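Local coordinates for protein putative nudix hydrolase family member (Chromobacterium violaceum, PDB 3F13) that probably acts as a hydrolase of the Nudix family, using magnesium as its cofactor, at residues R48-R52 with S53-I57; M114-V118 with E119-I123; R125-A128 with R129-E133; K137-A140 with L141-L144. All coordinates share one frame; numbering follows the deposited sequence.

Contact 1. Residues R48-R52 with S53-I57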
# COMPACT_ATOMS: atom_id res chain seq x y z
N ARG B 48 -8.50 2.10 -17.62
CA ARG B 48 -9.91 2.10 -17.25
C ARG B 48 -10.19 0.91 -16.34
O ARG B 48 -9.65 -0.17 -16.54
CB ARG B 48 -10.77 2.00 -18.53
CG ARG B 48 -10.88 3.29 -19.32
CD ARG B 48 -11.58 2.96 -20.70
NE ARG B 48 -11.50 4.07 -21.62
CZ ARG B 48 -10.49 4.25 -22.46
NH1 ARG B 48 -9.50 3.35 -22.50
NH2 ARG B 48 -10.47 5.29 -23.28
N GLY B 49 -11.03 1.09 -15.33
CA GLY B 49 -11.31 0.01 -14.39
C GLY B 49 -10.26 -0.23 -13.32
O GLY B 49 -10.46 -1.07 -12.44
N GLU B 50 -9.14 0.49 -13.39
CA GLU B 50 -7.98 0.26 -12.52
C GLU B 50 -7.77 1.48 -11.65
O GLU B 50 -7.59 2.58 -12.17
CB GLU B 50 -6.72 0.09 -13.38
CG GLU B 50 -5.47 -0.30 -12.61
CD GLU B 50 -4.24 -0.36 -13.51
OE1 GLU B 50 -3.43 -1.31 -13.33
OE2 GLU B 50 -4.11 0.51 -14.39
N LEU B 51 -7.78 1.28 -10.33
CA LEU B 51 -7.44 2.36 -9.41
C LEU B 51 -5.98 2.80 -9.59
O LEU B 51 -5.13 2.02 -10.02
CB LEU B 51 -7.62 1.85 -7.99
CG LEU B 51 -9.05 1.45 -7.66
CD1 LEU B 51 -9.11 0.73 -6.29
CD2 LEU B 51 -9.97 2.68 -7.65
N ARG B 52 -5.69 4.05 -9.27
CA ARG B 52 -4.30 4.53 -9.29
C ARG B 52 -3.38 3.72 -8.38
O ARG B 52 -2.22 3.51 -8.68
CB ARG B 52 -4.24 6.04 -9.02
CG ARG B 52 -4.49 6.78 -10.32
CD ARG B 52 -4.79 8.25 -10.16
NE ARG B 52 -6.15 8.47 -9.70
CZ ARG B 52 -6.71 9.68 -9.57
NH1 ARG B 52 -7.92 9.78 -9.10
NH2 ARG B 52 -6.05 10.80 -9.93
N SER B 53 -3.92 3.23 -7.27
CA SER B 53 -3.06 2.49 -6.37
C SER B 53 -2.72 1.16 -7.03
O SER B 53 -1.62 0.67 -6.86
CB SER B 53 -3.75 2.26 -5.04
OG SER B 53 -5.04 1.71 -5.26
N GLN B 54 -3.62 0.63 -7.88
CA GLN B 54 -3.32 -0.61 -8.62
C GLN B 54 -2.30 -0.33 -9.71
O GLN B 54 -1.34 -1.08 -9.92
CB GLN B 54 -4.57 -1.15 -9.30
CG GLN B 54 -5.51 -1.83 -8.37
CD GLN B 54 -6.78 -2.28 -9.08
OE1 GLN B 54 -7.72 -1.52 -9.24
NE2 GLN B 54 -6.79 -3.54 -9.53
N ALA B 55 -2.53 0.73 -10.44
CA ALA B 55 -1.64 1.10 -11.49
C ALA B 55 -0.23 1.37 -10.92
O ALA B 55 0.78 1.04 -11.53
CB ALA B 55 -2.20 2.31 -12.21
N LEU B 56 -0.15 1.96 -9.73
CA LEU B 56 1.17 2.28 -9.18
C LEU B 56 2.02 0.99 -9.02
O LEU B 56 3.19 0.93 -9.42
CB LEU B 56 1.05 3.00 -7.83
CG LEU B 56 2.46 3.66 -7.58
CD1 LEU B 56 2.92 4.32 -8.90
CD2 LEU B 56 2.55 4.68 -6.50
N ILE B 57 1.43 -0.03 -8.41
CA ILE B 57 2.17 -1.28 -8.21
C ILE B 57 2.62 -1.91 -9.53
O ILE B 57 3.77 -2.34 -9.68
CB ILE B 57 1.34 -2.28 -7.36
CG1 ILE B 57 1.04 -1.67 -6.00
CG2 ILE B 57 2.12 -3.56 -7.20
CD1 ILE B 57 -0.11 -2.41 -5.26
O HOH W 1 -10.46 -1.46 -9.90
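Ser53 brings its OG within 3.8 Å of Leu51 CB as the chain enters helix 52-64, but the hydroxyl spends its hydrogen bond on Ile68 O of the second subunit. One residue on, Gln54 does most of the work. Its CG is turned back beside the backbone N (chi1 -76°) and the chain then runs straight, carrying the amide to the peptide of Leu51, where OE1 accepts Leu51 N at 3.0 Å; the donor sits above the carbonyl plane, 36° out of it. Leu51 is the N-cap, so this is the half of a capping box that the third helical residue supplies. A water also links OE1 to Gly49 O, donating to both. Beneath, Gln54 CB rests on Glu50 CG at 3.5 Å, with carboxylate and amide planes 79° apart. Ala55 N closes the first turn on Leu51 O at 2.9 Å, and its methyl lies 3.4 Å from Glu50 OE2, against the extended glutamate. Leu56 N follows with a bond to Arg52 O. Residues 44-65 carry the Nudix box, with Glu50 as its first glutamate. The carboxylate bridges to Arg58 through OE1 and accepts Asn47 N through OE2, so these bonds and the Ala55 methyl together fix its rotation, tying the loop to the helix that in Nudix enzymes carries metal-binding glutamates.

Contact 2. Residues M114-V118 with E119-I123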
# COMPACT_ATOMS: atom_id res chain seq x y z
N MET B 114 20.14 17.96 -10.86
CA MET B 114 19.75 17.01 -11.87
C MET B 114 18.62 17.57 -12.71
O MET B 114 17.82 18.40 -12.26
CB MET B 114 19.39 15.70 -11.15
CG MET B 114 18.51 14.70 -11.84
SD MET B 114 18.72 13.09 -11.03
CE MET B 114 19.68 13.46 -9.58
N ASP B 115 18.57 17.12 -13.96
CA ASP B 115 17.59 17.62 -14.89
C ASP B 115 16.26 16.90 -14.70
O ASP B 115 15.96 15.96 -15.42
CB ASP B 115 18.10 17.42 -16.31
CG ASP B 115 17.35 18.25 -17.32
OD1 ASP B 115 16.33 18.87 -16.95
OD2 ASP B 115 17.77 18.26 -18.49
N LEU B 116 15.47 17.36 -13.73
CA LEU B 116 14.14 16.75 -13.48
C LEU B 116 13.02 17.32 -14.31
O LEU B 116 12.96 18.51 -14.56
CB LEU B 116 13.76 16.93 -12.03
CG LEU B 116 14.68 16.26 -11.02
CD1 LEU B 116 14.05 16.46 -9.63
CD2 LEU B 116 14.84 14.78 -11.35
N PHE B 117 12.10 16.47 -14.72
CA PHE B 117 10.87 16.97 -15.23
C PHE B 117 10.25 17.94 -14.21
O PHE B 117 10.32 17.72 -13.00
CB PHE B 117 9.91 15.84 -15.55
CG PHE B 117 8.73 16.29 -16.31
CD1 PHE B 117 8.79 16.45 -17.70
CD2 PHE B 117 7.56 16.64 -15.65
CE1 PHE B 117 7.70 16.90 -18.41
CE2 PHE B 117 6.46 17.10 -16.35
CZ PHE B 117 6.52 17.23 -17.74
N VAL B 118 9.68 19.04 -14.69
CA VAL B 118 9.12 20.09 -13.84
C VAL B 118 8.11 19.61 -12.77
O VAL B 118 8.25 19.92 -11.60
CB VAL B 118 8.41 21.17 -14.68
CG1 VAL B 118 7.51 20.53 -15.71
CG2 VAL B 118 7.61 22.10 -13.76
N GLU B 119 7.06 18.89 -13.21
CA GLU B 119 6.08 18.30 -12.27
C GLU B 119 6.72 17.32 -11.27
O GLU B 119 6.30 17.25 -10.12
CB GLU B 119 4.99 17.57 -13.04
CG GLU B 119 4.26 18.43 -14.10
CD GLU B 119 3.62 19.70 -13.53
OE1 GLU B 119 3.63 19.88 -12.28
OE2 GLU B 119 3.10 20.52 -14.33
N GLY B 120 7.70 16.54 -11.73
CA GLY B 120 8.50 15.70 -10.83
C GLY B 120 9.14 16.55 -9.74
O GLY B 120 9.10 16.21 -8.55
N ARG B 121 9.72 17.68 -10.11
CA ARG B 121 10.29 18.57 -9.08
C ARG B 121 9.24 19.16 -8.16
O ARG B 121 9.46 19.24 -6.95
CB ARG B 121 11.11 19.72 -9.70
CG ARG B 121 12.02 20.37 -8.68
CD ARG B 121 12.91 21.50 -9.29
NE ARG B 121 13.87 20.97 -10.26
CZ ARG B 121 15.14 20.66 -9.99
NH1 ARG B 121 15.61 20.81 -8.76
NH2 ARG B 121 15.93 20.20 -10.95
N ALA B 122 8.10 19.55 -8.72
CA ALA B 122 7.01 20.16 -7.95
C ALA B 122 6.55 19.16 -6.89
O ALA B 122 6.29 19.52 -5.72
CB ALA B 122 5.84 20.47 -8.86
N ILE B 123 6.43 17.91 -7.32
CA ILE B 123 5.91 16.90 -6.38
C ILE B 123 6.91 16.68 -5.23
O ILE B 123 6.55 16.52 -4.06
CB ILE B 123 5.59 15.59 -7.14
CG1 ILE B 123 4.31 15.76 -8.00
CG2 ILE B 123 5.53 14.40 -6.16
CD1 ILE B 123 4.13 14.71 -9.14
O HOH W 2 15.33 20.66 -13.70
O HOH W 3 12.94 20.93 -12.64
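Phe117 and Glu119 run side by side at the start of helix 118-132, pointing the same way, with CE2 of the ring 3.4 Å from Glu119 CG. With CG anti to the backbone N (chi1 -169°), the phenyl is carried forward alongside the first turn, which puts Glu119 CB at its edge; Val118 CG1 lies over one face, 3.6 Å above the plane and offset to the rim. Although this packing is close, it lies on an exposed shoulder: both Phe117 and Val118 are largely open to solvent. Glu119, bent at chi2, carries its carboxylate past the ring to His77, which bonds to OE1. Phe117 is the N-cap residue, and its carbonyl takes Arg121 N at 3.0 Å, nearly in line with the C=O bond; Ala122 N to Val118 O continues the helical pattern. Before the cap the chain kinks through an inverse gamma turn centred on Asp115, which bridges to Arg38. On the inner side Leu116 is buried against Val107 and Tyr39, with its CG over one face of the Arg121 guanidinium. That arginine reaches back over the turn, bent at chi3, and lays NH2 2.9 Å from Met114 O, which sits at the edge of the group, while NH1 goes to Pro110 O and Thr112 O. Between Arg121 and the loop two waters mediate the contact: one water oxygen accepts from Arg121 NE at 2.6 Å and donates to Leu116 O, and the other accepts from Arg121 NH2 at 2.9 Å and, weakly, from Leu116 N.

Contact 3. Residues R125-A128 with R129-E133; sequences RRYA and RLRNE
The Arg129 guanidinium lies flat against the preceding turn, one face on Arg126 CA, which stands 3.6 Å from its plane and toward the rim. Bending at chi3 (-88°) folds the arginine back in this way. Its NH1 touches Arg126 CG at 3.9 Å, and the two guanidinium planes are only 6° apart. Arg126 NE and Arg129 NH1 remain 4.8 Å from each other, a proximity of like charges that probably costs something, although Arg126 NH2 also has a weak bond to Asp76 O. Tyr127 and Arg131 are arranged otherwise: ring and guanidinium stand 81° apart, and Arg131, extended from CG to NE, passes CD 4.1 Å from Tyr127 CE2. Tyr127 OH and Arg131 NE are 4.0 Å apart, and both bind Glu24 OE2 of strand 16-25, which probably holds the pair together. Underneath, Arg131 N bonds to Tyr127 O at 2.9 Å in the regular helical pattern near the end of helix 118-132. Tyr127 and Leu130 make its buried side, packing on Leu141 of helix 136-157 and on Leu74 of strand 70-78, while Arg125 turns to Asp111 in a loop.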
# COMPACT_ATOMS: atom_id res chain seq x y z
N ARG B 125 8.98 18.82 -3.99
CA ARG B 125 8.94 19.94 -3.06
C ARG B 125 7.83 19.75 -2.01
O ARG B 125 8.02 20.00 -0.83
CB ARG B 125 8.75 21.27 -3.79
CG ARG B 125 9.98 21.71 -4.51
CD ARG B 125 10.10 23.26 -4.55
NE ARG B 125 11.51 23.55 -4.81
CZ ARG B 125 11.98 23.77 -6.02
NH1 ARG B 125 13.28 23.99 -6.21
NH2 ARG B 125 11.14 23.79 -7.04
N ARG B 126 6.66 19.34 -2.47
CA ARG B 126 5.51 19.16 -1.59
C ARG B 126 5.76 18.02 -0.65
O ARG B 126 5.42 18.08 0.52
CB ARG B 126 4.27 18.87 -2.43
CG ARG B 126 2.99 18.92 -1.64
CD ARG B 126 1.87 19.44 -2.59
NE ARG B 126 0.55 19.06 -2.12
CZ ARG B 126 -0.48 18.86 -2.94
NH1 ARG B 126 -1.65 18.52 -2.43
NH2 ARG B 126 -0.33 18.97 -4.25
N TYR B 127 6.35 16.95 -1.17
CA TYR B 127 6.71 15.80 -0.34
C TYR B 127 7.71 16.23 0.74
O TYR B 127 7.65 15.81 1.89
CB TYR B 127 7.37 14.73 -1.21
CG TYR B 127 8.02 13.65 -0.36
CD1 TYR B 127 7.24 12.75 0.36
CD2 TYR B 127 9.41 13.52 -0.26
CE1 TYR B 127 7.82 11.76 1.14
CE2 TYR B 127 10.00 12.53 0.52
CZ TYR B 127 9.18 11.66 1.22
OH TYR B 127 9.73 10.66 1.99
N ALA B 128 8.67 17.06 0.35
CA ALA B 128 9.64 17.56 1.32
C ALA B 128 8.96 18.31 2.47
O ALA B 128 9.35 18.13 3.63
CB ALA B 128 10.64 18.46 0.64
N ARG B 129 7.96 19.13 2.17
CA ARG B 129 7.18 19.82 3.22
C ARG B 129 6.46 18.79 4.09
O ARG B 129 6.55 18.83 5.32
CB ARG B 129 6.11 20.75 2.62
CG ARG B 129 6.51 22.20 2.43
CD ARG B 129 5.34 23.04 1.84
NE ARG B 129 5.37 23.01 0.37
CZ ARG B 129 4.35 22.68 -0.41
NH1 ARG B 129 3.16 22.37 0.11
NH2 ARG B 129 4.52 22.67 -1.74
N LEU B 130 5.74 17.87 3.46
CA LEU B 130 4.91 16.91 4.19
C LEU B 130 5.74 16.07 5.16
O LEU B 130 5.32 15.78 6.27
CB LEU B 130 4.19 15.97 3.21
CG LEU B 130 3.07 15.09 3.77
CD1 LEU B 130 2.05 15.92 4.51
CD2 LEU B 130 2.40 14.36 2.61
N ARG B 131 6.91 15.66 4.71
CA ARG B 131 7.84 14.86 5.51
C ARG B 131 8.10 15.50 6.90
O ARG B 131 8.34 14.78 7.88
CB ARG B 131 9.14 14.72 4.72
CG ARG B 131 10.08 13.58 5.04
CD ARG B 131 11.35 13.84 4.16
NE ARG B 131 12.35 12.77 4.09
CZ ARG B 131 13.19 12.46 5.07
NH1 ARG B 131 13.12 13.10 6.24
NH2 ARG B 131 14.08 11.47 4.91
N ASN B 132 8.04 16.83 6.99
CA ASN B 132 8.37 17.53 8.24
C ASN B 132 7.12 17.89 9.04
O ASN B 132 7.24 18.31 10.19
CB ASN B 132 9.17 18.82 7.99
CG ASN B 132 10.58 18.56 7.46
OD1 ASN B 132 11.14 17.48 7.62
ND2 ASN B 132 11.15 19.56 6.82
N GLU B 133 5.93 17.71 8.44
CA GLU B 133 4.67 18.20 9.04
C GLU B 133 4.23 17.48 10.33
O GLU B 133 4.30 16.25 10.42
CB GLU B 133 3.51 18.19 8.02
CG GLU B 133 3.58 19.33 6.97
CD GLU B 133 2.48 19.25 5.89
OE1 GLU B 133 2.69 19.77 4.76
OE2 GLU B 133 1.41 18.66 6.17

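Contact 4. Residues K137-A140 with L141-L144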
# COMPACT_ATOMS: atom_id res chain seq x y z
N LYS B 137 -0.84 12.43 9.05
CA LYS B 137 -0.20 11.96 7.82
C LYS B 137 1.34 12.06 7.85
O LYS B 137 2.03 11.12 7.50
CB LYS B 137 -0.77 12.66 6.60
CG LYS B 137 -0.10 12.31 5.30
CD LYS B 137 -0.89 12.87 4.17
CE LYS B 137 -2.00 11.93 3.74
NZ LYS B 137 -2.76 12.59 2.65
N GLY B 138 1.85 13.21 8.27
CA GLY B 138 3.29 13.39 8.45
C GLY B 138 3.85 12.32 9.36
O GLY B 138 4.92 11.78 9.07
N GLU B 139 3.13 11.99 10.45
CA GLU B 139 3.59 10.98 11.40
C GLU B 139 3.65 9.59 10.77
O GLU B 139 4.62 8.85 10.98
CB GLU B 139 2.71 10.92 12.66
CG GLU B 139 2.90 12.11 13.59
CD GLU B 139 2.17 11.90 14.91
OE1 GLU B 139 2.74 11.19 15.78
OE2 GLU B 139 1.03 12.41 15.06
N ALA B 140 2.59 9.23 10.04
CA ALA B 140 2.56 8.00 9.24
C ALA B 140 3.69 7.94 8.22
O ALA B 140 4.36 6.92 8.10
CB ALA B 140 1.24 7.87 8.56
N LEU B 141 3.92 9.03 7.50
CA LEU B 141 5.00 9.10 6.54
C LEU B 141 6.33 8.83 7.24
O LEU B 141 7.11 7.96 6.81
CB LEU B 141 4.97 10.49 5.88
CG LEU B 141 5.82 10.80 4.66
CD1 LEU B 141 5.42 12.23 4.19
CD2 LEU B 141 7.30 10.75 5.04
N ARG B 142 6.58 9.53 8.35
CA ARG B 142 7.86 9.36 9.05
C ARG B 142 8.02 7.95 9.61
O ARG B 142 9.12 7.39 9.63
CB ARG B 142 8.06 10.41 10.13
CG ARG B 142 8.38 11.86 9.59
CD ARG B 142 8.74 12.79 10.74
NE ARG B 142 7.58 13.07 11.57
CZ ARG B 142 6.61 13.91 11.23
NH1 ARG B 142 6.65 14.56 10.06
NH2 ARG B 142 5.58 14.06 12.03
N ALA B 143 6.92 7.34 10.06
CA ALA B 143 7.02 5.99 10.57
C ALA B 143 7.33 5.01 9.45
O ALA B 143 8.08 4.04 9.64
CB ALA B 143 5.75 5.59 11.34
N LEU B 144 6.76 5.23 8.26
CA LEU B 144 7.05 4.35 7.14
C LEU B 144 8.52 4.48 6.73
O LEU B 144 9.17 3.50 6.44
CB LEU B 144 6.10 4.61 5.96
CG LEU B 144 4.74 4.00 6.22
CD1 LEU B 144 3.72 4.43 5.15
CD2 LEU B 144 4.91 2.45 6.23
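Four successive backbone bonds, from Leu141 N to Lys137 O (2.8 Å) through Leu144 N to Ala140 O (2.9 Å), make this a regular turn of alpha-helix in 136-157. Over it the Arg142 side chain folds back toward the helix start. Its bend at chi3 (-70°) sets the guanidinium flat upon the Gly138 peptide, with Gly138 O 3.4 Å above the centre of one face; that oxygen also accepts Arg142 N, while the guanidinium, with no N-H aimed at it, makes only a face contact. The lack of a side chain on Gly138 lets the group lie so low. Beside it, NH2 comes 3.7 Å from Glu139 CG, and the carboxylate and guanidinium planes are nearly parallel, 6° apart. Their charged atoms do not meet, Glu139 OE1 standing 5.5 Å from Arg142 NH2, so any attraction is probably modest. NH1 instead goes to Arg131 O and Glu133 O, holding the close of helix 118-132. Around the rest, Leu141 drives in between Tyr127 and Leu130 of that helix and Leu72 of strand 70-78, Leu144 reaches Leu88 and Ile90 of strand 82-90, and Ala143 packs on Ala143 of the second subunit.

Overall arrangement
Along the chain the four contacts follow one another in series. Contact 1 opens helix 52-64 and stands apart, its centre 23 to 24 Å from the other three. Contacts 2 and 3 are the beginning and end of helix 118-132, with centres 15 Å apart, and contact 4 lies near the start of helix 136-157, which comes next. Contacts 3 and 4 touch directly, their centres 11 Å apart. All three helices pack on the mixed sheet through strand 70-78. Contacts 1 and 4 also both meet the second subunit, so the Nudix-box helix and the C-terminal helix alike take part in dimer packing.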